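Local atomic coordinates of glutathione-independent glyoxalase DJ-1 (Schizosaccharomyces pombe, PDB entry 4QYT), a protein that catalyses the glutathione-independent conversion of methylglyoxal to D-lactate and takes part in protection against reactive oxygen species. Residues Y61-A71 / T92-E101. Residues are numbered along the deposited sequence; the frame is centred on the assembly and turned at random.
Sequences YKEIPSADDFA and TPFVQQVVKE. With EDO (1,2-ethanediol), chain F.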
loop_
_atom_site.group_PDB
_atom_site.type_symbol
_atom_site.label_atom_id
_atom_site.label_comp_id
_atom_site.label_asym_id
_atom_site.label_seq_id
_atom_site.Cartn_x
_atom_site.Cartn_y
_atom_site.Cartn_z
ATOM N N TYR A 61 -14.788 -10.494 12.285
ATOM C CA TYR A 61 -15.240 -11.799 11.836
ATOM C C TYR A 61 -16.293 -12.386 12.770
ATOM O O TYR A 61 -17.070 -13.240 12.352
ATOM C CB TYR A 61 -14.108 -12.791 11.627
ATOM C CG TYR A 61 -13.600 -13.501 12.846
ATOM C CD1 TYR A 61 -13.038 -12.848 13.914
ATOM C CD2 TYR A 61 -13.607 -14.882 12.902
ATOM C CE1 TYR A 61 -12.513 -13.524 14.996
ATOM C CE2 TYR A 61 -13.071 -15.572 13.974
ATOM C CZ TYR A 61 -12.553 -14.883 15.041
ATOM O OH TYR A 61 -12.006 -15.565 16.118
ATOM N N LYS A 62 -16.334 -11.931 14.019
ATOM C CA LYS A 62 -17.299 -12.446 14.973
ATOM C C LYS A 62 -18.730 -12.102 14.601
ATOM O O LYS A 62 -19.682 -12.682 15.122
ATOM C CB LYS A 62 -16.969 -11.972 16.378
ATOM C CG LYS A 62 -15.619 -12.460 16.886
ATOM C CD LYS A 62 -15.312 -12.129 18.333
ATOM C CE LYS A 62 -13.874 -12.538 18.658
ATOM N NZ LYS A 62 -13.346 -11.982 19.924
ATOM N N GLU A 63 -18.883 -11.162 13.675
ATOM C CA GLU A 63 -20.188 -10.797 13.122
ATOM C C GLU A 63 -20.773 -11.855 12.204
ATOM O O GLU A 63 -21.954 -11.765 11.819
ATOM C CB GLU A 63 -20.127 -9.497 12.328
ATOM C CG GLU A 63 -19.743 -8.288 13.149
ATOM C CD GLU A 63 -19.386 -7.098 12.301
ATOM O OE1 GLU A 63 -19.953 -6.936 11.194
ATOM O OE2 GLU A 63 -18.518 -6.300 12.737
ATOM N N ILE A 64 -19.963 -12.798 11.750
ATOM C CA ILE A 64 -20.333 -13.736 10.706
ATOM C C ILE A 64 -20.430 -15.109 11.343
ATOM O O ILE A 64 -19.443 -15.590 11.863
ATOM C CB ILE A 64 -19.308 -13.720 9.557
ATOM C CG1 ILE A 64 -19.141 -12.299 9.007
ATOM C CG2 ILE A 64 -19.758 -14.679 8.469
ATOM C CD1 ILE A 64 -17.919 -12.126 8.116
ATOM N N PRO A 65 -21.634 -15.730 11.378
ATOM C CA PRO A 65 -21.825 -16.842 12.309
ATOM C C PRO A 65 -21.173 -18.129 11.893
ATOM O O PRO A 65 -21.040 -19.022 12.728
ATOM C CB PRO A 65 -23.340 -16.952 12.416
ATOM C CG PRO A 65 -23.859 -16.377 11.130
ATOM C CD PRO A 65 -22.928 -15.216 10.878
ATOM N N SER A 66 -20.817 -18.297 10.627
ATOM C CA SER A 66 -20.190 -19.539 10.157
ATOM C C SER A 66 -19.536 -19.277 8.799
ATOM O O SER A 66 -19.810 -18.291 8.149
ATOM C CB SER A 66 -21.246 -20.654 9.984
ATOM O OG SER A 66 -22.045 -20.366 8.853
ATOM N N ALA A 67 -18.711 -20.240 8.386
ATOM C CA ALA A 67 -18.143 -20.204 7.048
ATOM C C ALA A 67 -19.191 -20.281 5.950
ATOM O O ALA A 67 -19.060 -19.647 4.890
ATOM C CB ALA A 67 -17.060 -21.256 6.876
ATOM N N ASP A 68 -20.234 -21.104 6.173
ATOM C CA ASP A 68 -21.319 -21.137 5.203
ATOM C C ASP A 68 -21.972 -19.758 5.095
ATOM O O ASP A 68 -22.319 -19.327 3.986
ATOM C CB ASP A 68 -22.370 -22.176 5.579
ATOM C CG ASP A 68 -21.944 -23.619 5.270
ATOM O OD1 ASP A 68 -21.016 -23.825 4.473
ATOM O OD2 ASP A 68 -22.651 -24.540 5.738
ATOM N N ASP A 69 -22.145 -19.043 6.224
ATOM C CA ASP A 69 -22.725 -17.716 6.140
ATOM C C ASP A 69 -21.801 -16.750 5.411
ATOM O O ASP A 69 -22.230 -15.879 4.651
ATOM C CB ASP A 69 -23.165 -17.199 7.506
ATOM C CG ASP A 69 -24.190 -16.093 7.356
ATOM O OD1 ASP A 69 -25.313 -16.427 6.931
ATOM O OD2 ASP A 69 -23.880 -14.934 7.645
ATOM N N PHE A 70 -20.497 -16.892 5.677
ATOM C CA PHE A 70 -19.497 -16.124 4.962
ATOM C C PHE A 70 -19.639 -16.303 3.464
ATOM O O PHE A 70 -19.614 -15.336 2.693
ATOM C CB PHE A 70 -18.100 -16.528 5.429
ATOM C CG PHE A 70 -17.010 -15.708 4.801
ATOM C CD1 PHE A 70 -16.520 -16.009 3.552
ATOM C CD2 PHE A 70 -16.407 -14.692 5.502
ATOM C CE1 PHE A 70 -15.467 -15.299 2.995
ATOM C CE2 PHE A 70 -15.317 -13.998 4.995
ATOM C CZ PHE A 70 -14.840 -14.312 3.745
ATOM N N ALA A 71 -19.817 -17.554 3.039
ATOM C CA ALA A 71 -19.939 -17.847 1.631
ATOM C C ALA A 71 -21.214 -17.306 0.999
ATOM O O ALA A 71 -21.281 -17.079 -0.204
ATOM C CB ALA A 71 -19.858 -19.355 1.407
ATOM N N THR A 92 -6.438 -19.435 12.315
ATOM C CA THR A 92 -7.821 -19.232 12.744
ATOM C C THR A 92 -8.716 -20.199 12.009
ATOM O O THR A 92 -8.810 -20.109 10.786
ATOM C CB THR A 92 -8.235 -17.794 12.435
ATOM O OG1 THR A 92 -7.400 -16.874 13.122
ATOM C CG2 THR A 92 -9.644 -17.499 12.845
ATOM N N PRO A 93 -9.437 -21.105 12.690
ATOM C CA PRO A 93 -10.278 -22.053 11.956
ATOM C C PRO A 93 -11.258 -21.398 11.017
ATOM O O PRO A 93 -11.474 -21.929 9.932
ATOM C CB PRO A 93 -10.910 -22.897 13.078
ATOM C CG PRO A 93 -9.842 -22.888 14.138
ATOM C CD PRO A 93 -9.280 -21.490 14.111
ATOM N N PHE A 94 -11.874 -20.277 11.411
ATOM C CA PHE A 94 -12.826 -19.634 10.520
ATOM C C PHE A 94 -12.211 -19.343 9.150
ATOM O O PHE A 94 -12.846 -19.549 8.110
ATOM C CB PHE A 94 -13.320 -18.365 11.163
ATOM C CG PHE A 94 -14.337 -17.601 10.344
ATOM C CD1 PHE A 94 -15.677 -17.882 10.489
ATOM C CD2 PHE A 94 -13.982 -16.580 9.467
ATOM C CE1 PHE A 94 -16.632 -17.177 9.785
ATOM C CE2 PHE A 94 -14.942 -15.865 8.760
ATOM C CZ PHE A 94 -16.270 -16.153 8.948
ATOM N N VAL A 95 -10.998 -18.778 9.160
ATOM C CA VAL A 95 -10.303 -18.466 7.913
ATOM C C VAL A 95 -10.011 -19.707 7.096
ATOM O O VAL A 95 -10.251 -19.768 5.896
ATOM C CB VAL A 95 -9.029 -17.647 8.188
ATOM C CG1 VAL A 95 -8.249 -17.408 6.924
ATOM C CG2 VAL A 95 -9.360 -16.336 8.875
ATOM N N GLN A 96 -9.515 -20.739 7.787
ATOM C CA GLN A 96 -9.246 -22.010 7.133
ATOM C C GLN A 96 -10.520 -22.614 6.508
ATOM O O GLN A 96 -10.486 -23.182 5.414
ATOM C CB GLN A 96 -8.661 -23.018 8.123
ATOM C CG GLN A 96 -7.340 -22.613 8.743
ATOM C CD GLN A 96 -7.064 -23.380 10.019
ATOM O OE1 GLN A 96 -7.835 -24.281 10.407
ATOM N NE2 GLN A 96 -5.966 -23.052 10.667
ATOM N N GLN A 97 -11.619 -22.556 7.259
ATOM C CA GLN A 97 -12.897 -23.092 6.797
ATOM C C GLN A 97 -13.388 -22.365 5.554
ATOM O O GLN A 97 -13.902 -22.975 4.617
ATOM C CB GLN A 97 -13.954 -22.952 7.895
ATOM C CG GLN A 97 -13.753 -23.886 9.099
ATOM C CD GLN A 97 -14.429 -23.422 10.405
ATOM O OE1 GLN A 97 -14.963 -22.312 10.522
ATOM N NE2 GLN A 97 -14.389 -24.268 11.390
ATOM N N VAL A 98 -13.235 -21.046 5.523
ATOM C CA VAL A 98 -13.605 -20.287 4.337
ATOM C C VAL A 98 -12.750 -20.724 3.159
ATOM O O VAL A 98 -13.266 -20.922 2.059
ATOM C CB VAL A 98 -13.438 -18.761 4.628
ATOM C CG1 VAL A 98 -13.366 -17.931 3.344
ATOM C CG2 VAL A 98 -14.542 -18.271 5.553
ATOM N N VAL A 99 -11.429 -20.797 3.370
ATOM C CA VAL A 99 -10.558 -21.198 2.272
ATOM C C VAL A 99 -10.907 -22.599 1.719
ATOM O O VAL A 99 -10.956 -22.807 0.507
ATOM C CB VAL A 99 -9.073 -21.064 2.741
ATOM C CG1 VAL A 99 -8.101 -21.811 1.854
ATOM C CG2 VAL A 99 -8.713 -19.595 2.905
ATOM N N LYS A 100 -11.133 -23.531 2.614
ATOM C CA LYS A 100 -11.508 -24.884 2.210
ATOM C C LYS A 100 -12.828 -24.903 1.478
ATOM O O LYS A 100 -12.995 -25.643 0.484
ATOM C CB LYS A 100 -11.567 -25.797 3.433
ATOM C CG LYS A 100 -10.211 -26.100 4.014
ATOM C CD LYS A 100 -10.300 -26.935 5.265
ATOM C CE LYS A 100 -10.533 -28.389 4.905
ATOM N NZ LYS A 100 -9.368 -29.007 4.181
ATOM N N GLU A 101 -13.797 -24.127 1.960
ATOM C CA GLU A 101 -15.075 -24.076 1.275
ATOM C C GLU A 101 -14.958 -23.479 -0.106
ATOM O O GLU A 101 -15.623 -23.921 -1.054
ATOM C CB GLU A 101 -16.098 -23.265 2.074
ATOM C CG GLU A 101 -17.444 -23.119 1.391
ATOM C CD GLU A 101 -18.114 -24.445 1.069
ATOM O OE1 GLU A 101 -18.023 -25.380 1.924
ATOM O OE2 GLU A 101 -18.905 -24.466 0.074
HETATM C C1 EDO F . -19.621 -24.522 7.465
HETATM O O1 EDO F . -20.188 -23.319 8.014
HETATM C C2 EDO F . -18.710 -25.246 8.438
HETATM O O2 EDO F . -17.373 -24.719 8.360
HETATM O O HOH W 1 -17.661 -22.378 9.994
HETATM O O HOH W 2 -21.160 -23.010 1.780
HETATM O O HOH W 3 -18.453 -24.763 4.432
#
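Thr-92 sets its methyl CG2 against the Tyr-61 ring, 4.1 Å from CE2, while its hydroxyl bonds back to Thr-88 O. Phe-94 fills the groove between the segments, CG anti to the backbone N (chi1 -179°), which carries its ring across to 61-71. The edge of Tyr-61 points at its face in a T-shaped pair, planes at 66° and Tyr-61 CD2 3.8 Å from Phe-94 CG. At the far end of the Phe-94 ring, CZ meets Ile-64 CG2 at the ring edge and lies 3.7 Å from Phe-70 CD2. Gln-97 packs its CB on Ala-67 CB (3.7 Å), and its OE1 takes a hydrogen from a water that accepts from Ala-67 N. Val-98 brings both methyls to one side of Phe-70: CG2 makes a CH-pi contact over the ring face, and CG1 lies 3.4 Å from CE1. An alanine in place of Phe-70 would probably open a gap between helix 67-73 and Val-98, leaving the Val-98 methyls and Phe-94 CZ without their aromatic partner. One water donates to Asp-68 OD1 and Glu-101 OE1, probably easing the repulsion between these acids; a second reaches Glu-101 OE2 only weakly. Segments 67-71 and 93-101 cross at -54°, on one side of the mixed, mostly parallel sheet of the alpha/beta DJ-1/PfpI fold.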